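Local coordinates for acyl-coenzyme A oxidase acox-1.2 (Caenorhabditis elegans, PDB 5K3J), which catalyses the FAD-dependent first step of peroxisomal beta-oxidation on ascaroside pheromone precursors, desaturating the CoA thioester of the ascaroside with a five-carbon omega side chain, at residues Lys389-His394 and Leu529-Phe534. Residues are numbered along the deposited sequence; the frame is centred on the assembly and turned at random.
With ATP (adenosine-5'-triphosphate), chain D.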
loop_
_atom_site.group_PDB
_atom_site.type_symbol
_atom_site.label_atom_id
_atom_site.label_comp_id
_atom_site.label_asym_id
_atom_site.label_seq_id
_atom_site.Cartn_x
_atom_site.Cartn_y
_atom_site.Cartn_z
ATOM N N LYS A 389 2.854 15.213 -9.745
ATOM C CA LYS A 389 3.234 13.806 -9.659
ATOM C C LYS A 389 3.102 13.289 -8.227
ATOM O O LYS A 389 2.798 12.121 -8.011
ATOM C CB LYS A 389 4.660 13.602 -10.178
ATOM C CG LYS A 389 5.739 14.252 -9.329
ATOM C CD LYS A 389 6.846 13.262 -8.984
ATOM C CE LYS A 389 6.473 12.384 -7.795
ATOM N NZ LYS A 389 7.509 11.349 -7.505
ATOM N N SER A 390 3.316 14.168 -7.256
ATOM C CA SER A 390 3.255 13.781 -5.853
ATOM C C SER A 390 1.824 13.486 -5.409
ATOM O O SER A 390 1.539 12.407 -4.892
ATOM C CB SER A 390 3.865 14.871 -4.973
ATOM O OG SER A 390 5.251 14.999 -5.227
ATOM N N VAL A 391 0.931 14.450 -5.616
ATOM C CA VAL A 391 -0.470 14.297 -5.229
ATOM C C VAL A 391 -1.133 13.152 -5.987
ATOM O O VAL A 391 -1.847 12.337 -5.397
ATOM C CB VAL A 391 -1.268 15.595 -5.468
ATOM C CG1 VAL A 391 -2.766 15.337 -5.363
ATOM C CG2 VAL A 391 -0.843 16.664 -4.476
ATOM N N VAL A 392 -0.884 13.089 -7.292
ATOM C CA VAL A 392 -1.483 12.069 -8.141
ATOM C C VAL A 392 -1.049 10.666 -7.723
ATOM O O VAL A 392 -1.892 9.805 -7.497
ATOM C CB VAL A 392 -1.134 12.304 -9.623
ATOM C CG1 VAL A 392 -1.313 11.040 -10.414
ATOM C CG2 VAL A 392 -1.998 13.417 -10.204
ATOM N N ALA A 393 0.258 10.446 -7.600
ATOM C CA ALA A 393 0.780 9.134 -7.216
ATOM C C ALA A 393 0.294 8.715 -5.830
ATOM O O ALA A 393 0.020 7.537 -5.586
ATOM C CB ALA A 393 2.304 9.127 -7.258
ATOM N N HIS A 394 0.192 9.688 -4.929
ATOM C CA HIS A 394 -0.253 9.432 -3.564
ATOM C C HIS A 394 -1.724 9.040 -3.527
ATOM O O HIS A 394 -2.096 8.054 -2.893
ATOM C CB HIS A 394 -0.009 10.663 -2.691
ATOM C CG HIS A 394 -0.620 10.573 -1.327
ATOM N ND1 HIS A 394 -0.193 9.676 -0.376
ATOM C CD2 HIS A 394 -1.628 11.277 -0.756
ATOM C CE1 HIS A 394 -0.910 9.827 0.724
ATOM N NE2 HIS A 394 -1.788 10.791 0.519
ATOM N N LEU A 529 -2.970 21.632 -2.098
ATOM C CA LEU A 529 -4.165 22.404 -2.420
ATOM C C LEU A 529 -4.090 22.995 -3.828
ATOM O O LEU A 529 -5.063 22.941 -4.581
ATOM C CB LEU A 529 -4.378 23.514 -1.386
ATOM C CG LEU A 529 -4.841 23.035 -0.008
ATOM C CD1 LEU A 529 -4.872 24.180 0.989
ATOM C CD2 LEU A 529 -6.207 22.382 -0.119
ATOM N N HIS A 530 -2.928 23.533 -4.185
ATOM C CA HIS A 530 -2.736 24.178 -5.483
ATOM C C HIS A 530 -2.951 23.212 -6.653
ATOM O O HIS A 530 -3.655 23.538 -7.608
ATOM C CB HIS A 530 -1.335 24.789 -5.563
ATOM C CG HIS A 530 -1.034 25.448 -6.874
ATOM N ND1 HIS A 530 -1.134 26.809 -7.066
ATOM C CD2 HIS A 530 -0.634 24.930 -8.059
ATOM C CE1 HIS A 530 -0.807 27.101 -8.312
ATOM N NE2 HIS A 530 -0.502 25.979 -8.937
ATOM N N THR A 531 -2.350 22.026 -6.573
ATOM C CA THR A 531 -2.444 21.044 -7.657
ATOM C C THR A 531 -3.808 20.381 -7.741
ATOM O O THR A 531 -4.220 19.934 -8.811
ATOM C CB THR A 531 -1.403 19.921 -7.520
ATOM O OG1 THR A 531 -1.932 18.870 -6.700
ATOM C CG2 THR A 531 -0.127 20.442 -6.922
ATOM N N ARG A 532 -4.492 20.281 -6.610
ATOM C CA ARG A 532 -5.822 19.702 -6.612
ATOM C C ARG A 532 -6.767 20.651 -7.327
ATOM O O ARG A 532 -7.691 20.224 -8.017
ATOM C CB ARG A 532 -6.308 19.415 -5.193
ATOM C CG ARG A 532 -5.639 18.212 -4.548
ATOM C CD ARG A 532 -6.664 17.266 -3.955
ATOM N NE ARG A 532 -6.479 17.096 -2.519
ATOM C CZ ARG A 532 -7.260 16.341 -1.755
ATOM N NH1 ARG A 532 -8.281 15.687 -2.292
ATOM N NH2 ARG A 532 -7.025 16.239 -0.453
ATOM N N LEU A 533 -6.520 21.945 -7.158
ATOM C CA LEU A 533 -7.256 22.964 -7.889
ATOM C C LEU A 533 -7.039 22.787 -9.385
ATOM O O LEU A 533 -7.987 22.853 -10.167
ATOM C CB LEU A 533 -6.828 24.367 -7.447
ATOM C CG LEU A 533 -7.177 25.551 -8.355
ATOM C CD1 LEU A 533 -8.678 25.666 -8.592
ATOM C CD2 LEU A 533 -6.633 26.846 -7.772
ATOM N N PHE A 534 -5.789 22.551 -9.774
ATOM C CA PHE A 534 -5.440 22.413 -11.185
ATOM C C PHE A 534 -6.082 21.187 -11.823
ATOM O O PHE A 534 -6.597 21.264 -12.938
ATOM C CB PHE A 534 -3.922 22.344 -11.356
ATOM C CG PHE A 534 -3.479 22.290 -12.790
ATOM C CD1 PHE A 534 -3.239 23.455 -13.499
ATOM C CD2 PHE A 534 -3.306 21.073 -13.431
ATOM C CE1 PHE A 534 -2.837 23.408 -14.820
ATOM C CE2 PHE A 534 -2.905 21.019 -14.748
ATOM C CZ PHE A 534 -2.669 22.192 -15.445
HETATM P PG ATP D . -4.223 17.873 4.530
HETATM O O1G ATP D . -3.774 19.269 4.172
HETATM O O2G ATP D . -4.161 17.567 6.009
HETATM O O3G ATP D . -5.500 17.437 3.852
HETATM P PB ATP D . -3.014 15.363 4.225
HETATM O O1B ATP D . -3.311 14.576 2.969
HETATM O O2B ATP D . -3.804 15.095 5.485
HETATM O O3B ATP D . -3.087 16.934 3.875
HETATM P PA ATP D . -0.882 15.614 5.991
HETATM O O1A ATP D . 0.131 16.723 5.821
HETATM O O2A ATP D . -2.063 15.808 6.912
HETATM O O3A ATP D . -1.444 15.208 4.539
HETATM O "O5'" ATP D . -0.110 14.275 6.431
HETATM C "C5'" ATP D . -0.803 13.028 6.500
HETATM C "C4'" ATP D . 0.151 11.967 5.982
HETATM O "O4'" ATP D . 0.004 11.794 4.568
HETATM C "C3'" ATP D . 1.582 12.400 6.251
HETATM O "O3'" ATP D . 2.259 11.386 6.995
HETATM C "C2'" ATP D . 2.210 12.566 4.884
HETATM O "O2'" ATP D . 3.538 12.041 4.847
HETATM C "C1'" ATP D . 1.290 11.800 3.945
HETATM N N9 ATP D . 1.210 12.436 2.606
HETATM C C8 ATP D . 0.476 13.518 2.294
HETATM N N7 ATP D . 0.612 13.851 0.987
HETATM C C5 ATP D . 1.454 12.962 0.432
HETATM C C6 ATP D . 2.031 12.736 -0.914
HETATM N N6 ATP D . 1.726 13.545 -1.959
HETATM N N1 ATP D . 2.870 11.686 -1.061
HETATM C C2 ATP D . 3.181 10.874 -0.032
HETATM N N3 ATP D . 2.698 11.022 1.212
HETATM C C4 ATP D . 1.844 12.030 1.503
#
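V391 meets T531 in the buried interface of two helices, the CA atoms of the two residues 7.4 Å apart. The packing is small (111 Å² buried) and unbonded across the helices: CG2 of V391 lies 3.3 Å from the hydroxyl OG1 of T531, the side chains sliding past each other in opposite directions. Threonine suits this place because OG1 is hydrogen-bonded to a residue flanking one of the segments. The other valine branch, CG1, standing anti to the backbone N (chi1 167°), reaches CG of R532 at 4.1 Å, the arginine chain crossing it at about a right angle. Valine's two branches thus meet both neighbours. R532 offers its CG, while NH1 and NH2 form salt bridges with E566 and D569.

S390 and H394 line the ATP pocket. N6 of the adenine gives the backbone O of S390 a weak, bent hydrogen bond (3.2 Å, 139°). The flat H394 imidazole lies with one face over the purine, ATP C5 3.6 Å above its plane and over its centre. With an alanine in place of H394, that purine face is likely to lose its flat neighbour, leaving the base freer to shift.

R528 and Y573 also bind this nucleotide, as do H340 and Q402 of the second subunit. The contact joins the C-alpha1 region (helix 379-405) to the C-terminal oxidase region (helix 520-543) beside an ATP shared between subunits, with helix 435-450 touching S390 and T531.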